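Local coordinates for protein CG8862 (Drosophila melanogaster, PDB 3ISM) that probably cleaves DNA and RNA as a magnesium-dependent mitochondrial endonuclease, endonuclease G, held here in complex with its protein inhibitor, at residues Y92-A105 with T118-Q130. Sequence-based numbering, arbitrary orientation.
Sequences YRRSGYDRGHMAAA and TFYLSNMAPQVGQ
D98 and Q127 open a two-stranded antiparallel ladder: D98 N gives a short bond of 2.6 Å to Q127 O, and Q127 N returns one to D98 O. G100 and A125 repeat the exchange, and M102 N, one step beyond the paired strands, reaches N123 O at 2.9 Å. From there the N123 side chain takes over. With CG anti to the backbone N (chi1 -179°), its amide lies along the backbone of A103. OD1 takes A103 N on a lone pair at 3.0 Å. ND2 gives one hydrogen to A103 O and the other to T118 O, at 2.9 Å; both acceptors lie near the amide plane, so the group is held flat. With an alanine here, the A103 N-H and the carbonyls of A103 and T118 would probably all lose these mates, leaving the loop after H101 freer to shift. M124 CE covers one face of the ring of H101, the predicted proton acceptor, 3.6 Å from its centroid, and the imidazole's edge points into the face of F119, planes at 85°. At this end too, a water links M124 O to Y92 OH. At the other, D98 OD1 forms a salt bridge with R134, and OD2 accepts from N133, probably helping to position that predicted magnesium ligand. In these two antiparallel strands of the beta-beta-alpha (His-Me finger) fold, backbone and amide bonds fix the frame, while M124 and F119 probably limit how the imidazole turns.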
ATOM      1  N   TYR B  92      10.870 -14.620  -8.458  1.00 29.63           N
ATOM      2  CA  TYR B  92      11.468 -15.120  -7.213  1.00 29.60           C
ATOM      3  C   TYR B  92      12.843 -15.733  -7.424  1.00 30.12           C
ATOM      4  O   TYR B  92      13.638 -15.802  -6.475  1.00 29.97           O
ATOM      5  CB  TYR B  92      10.581 -16.212  -6.613  1.00 28.56           C
ATOM      6  CG  TYR B  92       9.364 -15.696  -5.906  1.00 28.16           C
ATOM      7  CD1 TYR B  92       8.167 -15.501  -6.592  1.00 27.38           C
ATOM      8  CD2 TYR B  92       9.405 -15.389  -4.551  1.00 25.61           C
ATOM      9  CE1 TYR B  92       7.028 -15.019  -5.935  1.00 26.91           C
ATOM     10  CE2 TYR B  92       8.275 -14.914  -3.890  1.00 28.58           C
ATOM     11  CZ  TYR B  92       7.096 -14.729  -4.592  1.00 27.58           C
ATOM     12  OH  TYR B  92       5.987 -14.258  -3.938  1.00 28.88           O
ATOM     13  N   ARG B  93      13.098 -16.219  -8.643  1.00 31.05           N
ATOM     14  CA  ARG B  93      14.350 -16.908  -8.960  1.00 32.46           C
ATOM     15  C   ARG B  93      15.534 -15.998  -8.727  1.00 32.97           C
ATOM     16  O   ARG B  93      15.615 -14.911  -9.307  1.00 33.06           O
ATOM     17  CB  ARG B  93      14.378 -17.408 -10.409  1.00 32.92           C
ATOM     18  CG  ARG B  93      15.581 -18.314 -10.714  1.00 34.39           C
ATOM     19  CD  ARG B  93      15.919 -18.325 -12.194  1.00 38.61           C
ATOM     20  NE  ARG B  93      17.171 -19.031 -12.482  1.00 42.06           N
ATOM     21  CZ  ARG B  93      18.310 -18.436 -12.843  1.00 44.31           C
ATOM     22  NH1 ARG B  93      18.364 -17.112 -12.972  1.00 45.43           N
ATOM     23  NH2 ARG B  93      19.398 -19.164 -13.089  1.00 45.17           N
ATOM     24  N   ARG B  94      16.429 -16.454  -7.852  1.00 33.84           N
ATOM     25  CA  ARG B  94      17.667 -15.761  -7.498  1.00 34.66           C
ATOM     26  C   ARG B  94      17.432 -14.343  -6.972  1.00 34.32           C
ATOM     27  O   ARG B  94      18.263 -13.446  -7.147  1.00 34.93           O
ATOM     28  CB  ARG B  94      18.675 -15.816  -8.656  1.00 35.05           C
ATOM     29  CG  ARG B  94      19.247 -17.229  -8.863  1.00 36.55           C
ATOM     30  CD  ARG B  94      20.297 -17.308  -9.970  1.00 36.72           C
ATOM     31  NE  ARG B  94      20.787 -18.682 -10.109  1.00 41.62           N
ATOM     32  CZ  ARG B  94      21.903 -19.036 -10.743  1.00 43.15           C
ATOM     33  NH1 ARG B  94      22.678 -18.118 -11.310  1.00 44.76           N
ATOM     34  NH2 ARG B  94      22.251 -20.314 -10.806  1.00 43.76           N
ATOM     35  N   SER B  95      16.297 -14.170  -6.305  1.00 33.70           N
ATOM     36  CA  SER B  95      15.916 -12.900  -5.707  1.00 33.20           C
ATOM     37  C   SER B  95      16.504 -12.721  -4.313  1.00 33.10           C
ATOM     38  O   SER B  95      16.578 -11.603  -3.801  1.00 33.45           O
ATOM     39  CB  SER B  95      14.392 -12.804  -5.625  1.00 32.94           C
ATOM     40  OG  SER B  95      13.854 -13.821  -4.786  1.00 31.92           O
ATOM     41  N   GLY B  96      16.911 -13.828  -3.705  1.00 33.01           N
ATOM     42  CA  GLY B  96      17.359 -13.839  -2.323  1.00 32.62           C
ATOM     43  C   GLY B  96      16.200 -14.105  -1.381  1.00 32.44           C
ATOM     44  O   GLY B  96      16.336 -13.943  -0.162  1.00 32.74           O
ATOM     45  N   TYR B  97      15.060 -14.515  -1.939  1.00 31.55           N
ATOM     46  CA  TYR B  97      13.840 -14.754  -1.157  1.00 31.22           C
ATOM     47  C   TYR B  97      13.173 -16.081  -1.510  1.00 30.78           C
ATOM     48  O   TYR B  97      13.239 -16.550  -2.646  1.00 30.49           O
ATOM     49  CB  TYR B  97      12.823 -13.618  -1.361  1.00 31.31           C
ATOM     50  CG  TYR B  97      13.312 -12.262  -0.918  1.00 31.91           C
ATOM     51  CD1 TYR B  97      13.336 -11.918   0.436  1.00 31.48           C
ATOM     52  CD2 TYR B  97      13.765 -11.330  -1.848  1.00 31.17           C
ATOM     53  CE1 TYR B  97      13.806 -10.689   0.852  1.00 30.69           C
ATOM     54  CE2 TYR B  97      14.238 -10.090  -1.446  1.00 31.69           C
ATOM     55  CZ  TYR B  97      14.254  -9.775  -0.091  1.00 32.79           C
ATOM     56  OH  TYR B  97      14.720  -8.535   0.310  1.00 33.91           O
ATOM     57  N   ASP B  98      12.519 -16.672  -0.522  1.00 30.00           N
ATOM     58  CA  ASP B  98      11.783 -17.899  -0.719  1.00 29.20           C
ATOM     59  C   ASP B  98      10.389 -17.516  -1.209  1.00 28.97           C
ATOM     60  O   ASP B  98       9.909 -16.430  -0.897  1.00 28.38           O
ATOM     61  CB  ASP B  98      11.627 -18.606   0.631  1.00 29.13           C
ATOM     62  CG  ASP B  98      12.803 -19.474   0.989  1.00 29.13           C
ATOM     63  OD1 ASP B  98      13.860 -19.400   0.323  1.00 29.77           O
ATOM     64  OD2 ASP B  98      12.659 -20.254   1.954  1.00 27.60           O
ATOM     65  N   ARG B  99       9.742 -18.413  -1.951  1.00 28.42           N
ATOM     66  CA  ARG B  99       8.297 -18.330  -2.167  1.00 28.08           C
ATOM     67  C   ARG B  99       7.630 -18.828  -0.891  1.00 28.27           C
ATOM     68  O   ARG B  99       7.563 -20.054  -0.632  1.00 28.31           O
ATOM     69  CB  ARG B  99       7.869 -19.194  -3.360  1.00 28.04           C
ATOM     70  CG  ARG B  99       8.485 -18.764  -4.677  1.00 27.10           C
ATOM     71  CD  ARG B  99       8.481 -19.871  -5.704  1.00 25.26           C
ATOM     72  NE  ARG B  99       9.511 -20.861  -5.423  1.00 28.49           N
ATOM     73  CZ  ARG B  99       9.975 -21.751  -6.301  1.00 28.71           C
ATOM     74  NH1 ARG B  99       9.514 -21.781  -7.547  1.00 26.73           N
ATOM     75  NH2 ARG B  99      10.914 -22.610  -5.928  1.00 28.05           N
ATOM     76  N   GLY B 100       7.158 -17.892  -0.075  1.00 28.22           N
ATOM     77  CA  GLY B 100       6.673 -18.247   1.272  1.00 28.07           C
ATOM     78  C   GLY B 100       5.163 -18.368   1.343  1.00 28.88           C
ATOM     79  O   GLY B 100       4.440 -17.382   1.083  1.00 28.33           O
ATOM     80  N   HIS B 101       4.686 -19.576   1.676  1.00 28.39           N
ATOM     81  CA  HIS B 101       3.254 -19.825   1.831  1.00 28.36           C
ATOM     82  C   HIS B 101       2.662 -18.879   2.879  1.00 28.40           C
ATOM     83  O   HIS B 101       3.205 -18.764   3.992  1.00 27.90           O
ATOM     84  CB  HIS B 101       2.999 -21.232   2.359  1.00 28.21           C
ATOM     85  CG  HIS B 101       3.195 -22.326   1.363  1.00 28.74           C
ATOM     86  ND1 HIS B 101       4.436 -22.859   1.068  1.00 29.68           N
ATOM     87  CD2 HIS B 101       2.295 -23.050   0.655  1.00 28.06           C
ATOM     88  CE1 HIS B 101       4.291 -23.835   0.188  1.00 27.20           C
ATOM     89  NE2 HIS B 101       3.002 -23.973  -0.076  1.00 26.73           N
ATOM     90  N   MET B 102       1.542 -18.241   2.544  1.00 27.75           N
ATOM     91  CA  MET B 102       0.699 -17.637   3.575  1.00 27.94           C
ATOM     92  C   MET B 102      -0.174 -18.711   4.253  1.00 27.52           C
ATOM     93  O   MET B 102      -0.100 -18.893   5.460  1.00 27.34           O
ATOM     94  CB  MET B 102      -0.125 -16.460   3.018  1.00 28.12           C
ATOM     95  CG  MET B 102       0.706 -15.287   2.483  1.00 26.95           C
ATOM     96  SD  MET B 102       1.738 -14.419   3.706  1.00 28.67           S
ATOM     97  CE  MET B 102       3.304 -15.321   3.529  1.00 27.73           C
ATOM     98  N   ALA B 103      -0.996 -19.415   3.480  1.00 27.82           N
ATOM     99  CA  ALA B 103      -1.674 -20.610   3.961  1.00 27.79           C
ATOM    100  C   ALA B 103      -0.704 -21.773   3.759  1.00 28.47           C
ATOM    101  O   ALA B 103      -0.443 -22.170   2.612  1.00 28.46           O
ATOM    102  CB  ALA B 103      -2.964 -20.864   3.170  1.00 28.43           C
ATOM    103  N   ALA B 104      -0.158 -22.292   4.861  1.00 28.23           N
ATOM    104  CA  ALA B 104       0.872 -23.344   4.817  1.00 28.55           C
ATOM    105  C   ALA B 104       0.333 -24.670   4.293  1.00 28.75           C
ATOM    106  O   ALA B 104      -0.814 -25.047   4.557  1.00 28.84           O
ATOM    107  CB  ALA B 104       1.505 -23.545   6.201  1.00 28.72           C
ATOM    108  N   ALA B 105       1.172 -25.372   3.541  1.00 28.53           N
ATOM    109  CA  ALA B 105       0.793 -26.641   2.931  1.00 28.61           C
ATOM    110  C   ALA B 105       0.406 -27.694   3.981  1.00 28.76           C
ATOM    111  O   ALA B 105      -0.474 -28.536   3.745  1.00 28.48           O
ATOM    112  CB  ALA B 105       1.925 -27.137   2.067  1.00 28.45           C
ATOM    113  N   THR B 118      -2.339 -24.780  -2.146  1.00 29.60           N
ATOM    114  CA  THR B 118      -1.499 -23.822  -1.410  1.00 28.91           C
ATOM    115  C   THR B 118      -0.241 -23.453  -2.201  1.00 28.70           C
ATOM    116  O   THR B 118       0.469 -22.514  -1.845  1.00 29.24           O
ATOM    117  CB  THR B 118      -1.084 -24.340  -0.008  1.00 29.01           C
ATOM    118  OG1 THR B 118      -0.187 -25.457  -0.144  1.00 28.79           O
ATOM    119  CG2 THR B 118      -2.312 -24.776   0.789  1.00 28.78           C
ATOM    120  N   PHE B 119       0.033 -24.173  -3.284  1.00 28.32           N
ATOM    121  CA  PHE B 119       1.223 -23.877  -4.089  1.00 27.92           C
ATOM    122  C   PHE B 119       1.031 -22.875  -5.245  1.00 27.70           C
ATOM    123  O   PHE B 119       1.972 -22.607  -6.001  1.00 27.01           O
ATOM    124  CB  PHE B 119       1.900 -25.168  -4.555  1.00 27.89           C
ATOM    125  CG  PHE B 119       2.680 -25.862  -3.466  1.00 28.44           C
ATOM    126  CD1 PHE B 119       4.066 -25.750  -3.409  1.00 28.36           C
ATOM    127  CD2 PHE B 119       2.028 -26.616  -2.488  1.00 28.22           C
ATOM    128  CE1 PHE B 119       4.793 -26.387  -2.403  1.00 28.41           C
ATOM    129  CE2 PHE B 119       2.753 -27.265  -1.474  1.00 29.52           C
ATOM    130  CZ  PHE B 119       4.138 -27.149  -1.434  1.00 27.88           C
ATOM    131  N   TYR B 120      -0.169 -22.302  -5.369  1.00 27.78           N
ATOM    132  CA  TYR B 120      -0.358 -21.204  -6.311  1.00 27.32           C
ATOM    133  C   TYR B 120       0.471 -20.030  -5.841  1.00 27.35           C
ATOM    134  O   TYR B 120       0.464 -19.705  -4.644  1.00 26.70           O
ATOM    135  CB  TYR B 120      -1.822 -20.784  -6.422  1.00 27.98           C
ATOM    136  CG  TYR B 120      -2.667 -21.733  -7.224  1.00 29.38           C
ATOM    137  CD1 TYR B 120      -2.460 -21.892  -8.588  1.00 29.97           C
ATOM    138  CD2 TYR B 120      -3.679 -22.476  -6.614  1.00 30.39           C
ATOM    139  CE1 TYR B 120      -3.239 -22.779  -9.335  1.00 31.49           C
ATOM    140  CE2 TYR B 120      -4.469 -23.353  -7.347  1.00 30.78           C
ATOM    141  CZ  TYR B 120      -4.245 -23.495  -8.708  1.00 31.48           C
ATOM    142  OH  TYR B 120      -5.020 -24.370  -9.444  1.00 31.70           O
ATOM    143  N   LEU B 121       1.179 -19.394  -6.773  1.00 26.71           N
ATOM    144  CA  LEU B 121       1.978 -18.218  -6.454  1.00 27.46           C
ATOM    145  C   LEU B 121       1.174 -17.043  -5.886  1.00 27.82           C
ATOM    146  O   LEU B 121       1.753 -16.134  -5.299  1.00 27.96           O
ATOM    147  CB  LEU B 121       2.781 -17.757  -7.673  1.00 27.63           C
ATOM    148  CG  LEU B 121       3.872 -18.757  -8.061  1.00 28.74           C
ATOM    149  CD1 LEU B 121       4.406 -18.442  -9.448  1.00 27.74           C
ATOM    150  CD2 LEU B 121       4.996 -18.759  -7.014  1.00 29.03           C
ATOM    151  N   SER B 122      -0.147 -17.056  -6.064  1.00 27.83           N
ATOM    152  CA  SER B 122      -0.986 -16.047  -5.425  1.00 28.94           C
ATOM    153  C   SER B 122      -1.088 -16.227  -3.912  1.00 29.29           C
ATOM    154  O   SER B 122      -1.518 -15.311  -3.218  1.00 29.66           O
ATOM    155  CB  SER B 122      -2.375 -16.004  -6.049  1.00 28.16           C
ATOM    156  OG  SER B 122      -2.978 -17.270  -6.014  1.00 29.75           O
ATOM    157  N   ASN B 123      -0.687 -17.404  -3.416  1.00 29.71           N
ATOM    158  CA  ASN B 123      -0.651 -17.684  -1.978  1.00 29.82           C
ATOM    159  C   ASN B 123       0.741 -17.383  -1.402  1.00 29.86           C
ATOM    160  O   ASN B 123       0.991 -17.600  -0.221  1.00 29.75           O
ATOM    161  CB  ASN B 123      -1.104 -19.131  -1.686  1.00 29.27           C
ATOM    162  CG  ASN B 123      -1.120 -19.477  -0.167  1.00 30.15           C
ATOM    163  OD1 ASN B 123      -1.645 -18.725   0.662  1.00 29.05           O
ATOM    164  ND2 ASN B 123      -0.540 -20.632   0.181  1.00 27.57           N
ATOM    165  N   MET B 124       1.635 -16.853  -2.242  1.00 29.77           N
ATOM    166  CA  MET B 124       3.033 -16.648  -1.854  1.00 28.96           C
ATOM    167  C   MET B 124       3.390 -15.198  -1.626  1.00 29.17           C
ATOM    168  O   MET B 124       2.838 -14.300  -2.268  1.00 29.28           O
ATOM    169  CB  MET B 124       3.990 -17.208  -2.920  1.00 29.09           C
ATOM    170  CG  MET B 124       3.771 -18.662  -3.250  1.00 28.59           C
ATOM    171  SD  MET B 124       4.155 -19.706  -1.846  1.00 27.70           S
ATOM    172  CE  MET B 124       3.075 -21.069  -2.198  1.00 29.17           C
ATOM    173  N   ALA B 125       4.334 -14.979  -0.713  1.00 28.83           N
ATOM    174  CA  ALA B 125       5.019 -13.694  -0.579  1.00 28.58           C
ATOM    175  C   ALA B 125       6.500 -13.944  -0.346  1.00 28.61           C
ATOM    176  O   ALA B 125       6.876 -14.982   0.223  1.00 28.21           O
ATOM    177  CB  ALA B 125       4.429 -12.835   0.556  1.00 28.29           C
ATOM    178  N   PRO B 126       7.352 -13.021  -0.828  1.00 28.23           N
ATOM    179  CA  PRO B 126       8.787 -13.163  -0.614  1.00 28.63           C
ATOM    180  C   PRO B 126       9.116 -13.159   0.865  1.00 28.36           C
ATOM    181  O   PRO B 126       8.788 -12.213   1.583  1.00 28.27           O
ATOM    182  CB  PRO B 126       9.387 -11.934  -1.329  1.00 27.59           C
ATOM    183  CG  PRO B 126       8.369 -11.596  -2.361  1.00 28.84           C
ATOM    184  CD  PRO B 126       7.042 -11.859  -1.671  1.00 28.33           C
ATOM    185  N   GLN B 127       9.735 -14.243   1.306  1.00 28.56           N
ATOM    186  CA  GLN B 127      10.194 -14.366   2.677  1.00 28.74           C
ATOM    187  C   GLN B 127      11.659 -14.756   2.680  1.00 28.99           C
ATOM    188  O   GLN B 127      12.091 -15.552   1.836  1.00 29.00           O
ATOM    189  CB  GLN B 127       9.386 -15.429   3.414  1.00 28.83           C
ATOM    190  CG  GLN B 127       7.896 -15.109   3.506  1.00 29.25           C
ATOM    191  CD  GLN B 127       7.153 -16.086   4.385  1.00 29.13           C
ATOM    192  OE1 GLN B 127       7.369 -17.289   4.306  1.00 29.66           O
ATOM    193  NE2 GLN B 127       6.279 -15.568   5.243  1.00 31.40           N
ATOM    194  N   VAL B 128      12.413 -14.186   3.622  1.00 28.64           N
ATOM    195  CA  VAL B 128      13.747 -14.694   3.975  1.00 28.72           C
ATOM    196  C   VAL B 128      13.654 -16.198   4.243  1.00 28.38           C
ATOM    197  O   VAL B 128      12.728 -16.661   4.915  1.00 28.53           O
ATOM    198  CB  VAL B 128      14.294 -13.940   5.220  1.00 28.97           C
ATOM    199  CG1 VAL B 128      15.581 -14.557   5.747  1.00 28.37           C
ATOM    200  CG2 VAL B 128      14.500 -12.454   4.881  1.00 29.52           C
ATOM    201  N   GLY B 129      14.596 -16.956   3.692  1.00 27.99           N
ATOM    202  CA  GLY B 129      14.573 -18.402   3.782  1.00 27.63           C
ATOM    203  C   GLY B 129      15.085 -18.947   5.102  1.00 27.76           C
ATOM    204  O   GLY B 129      14.310 -19.143   6.036  1.00 27.03           O
ATOM    205  N   GLN B 130      16.386 -19.229   5.139  1.00 28.33           N
ATOM    206  CA  GLN B 130      17.098 -19.599   6.353  1.00 29.55           C
ATOM    207  C   GLN B 130      16.919 -18.503   7.388  1.00 29.09           C
ATOM    208  O   GLN B 130      17.160 -17.317   7.105  1.00 28.73           O
ATOM    209  CB  GLN B 130      18.587 -19.772   6.058  1.00 29.62           C
ATOM    210  CG  GLN B 130      18.948 -21.065   5.353  1.00 31.51           C
ATOM    211  CD  GLN B 130      20.419 -21.124   4.971  1.00 32.25           C
ATOM    212  OE1 GLN B 130      21.264 -21.568   5.755  1.00 34.25           O
ATOM    213  NE2 GLN B 130      20.729 -20.691   3.750  1.00 36.23           N
TER
HETATM  214  O   HOH W   1       3.561 -13.657  -4.910  1.00 17.18           O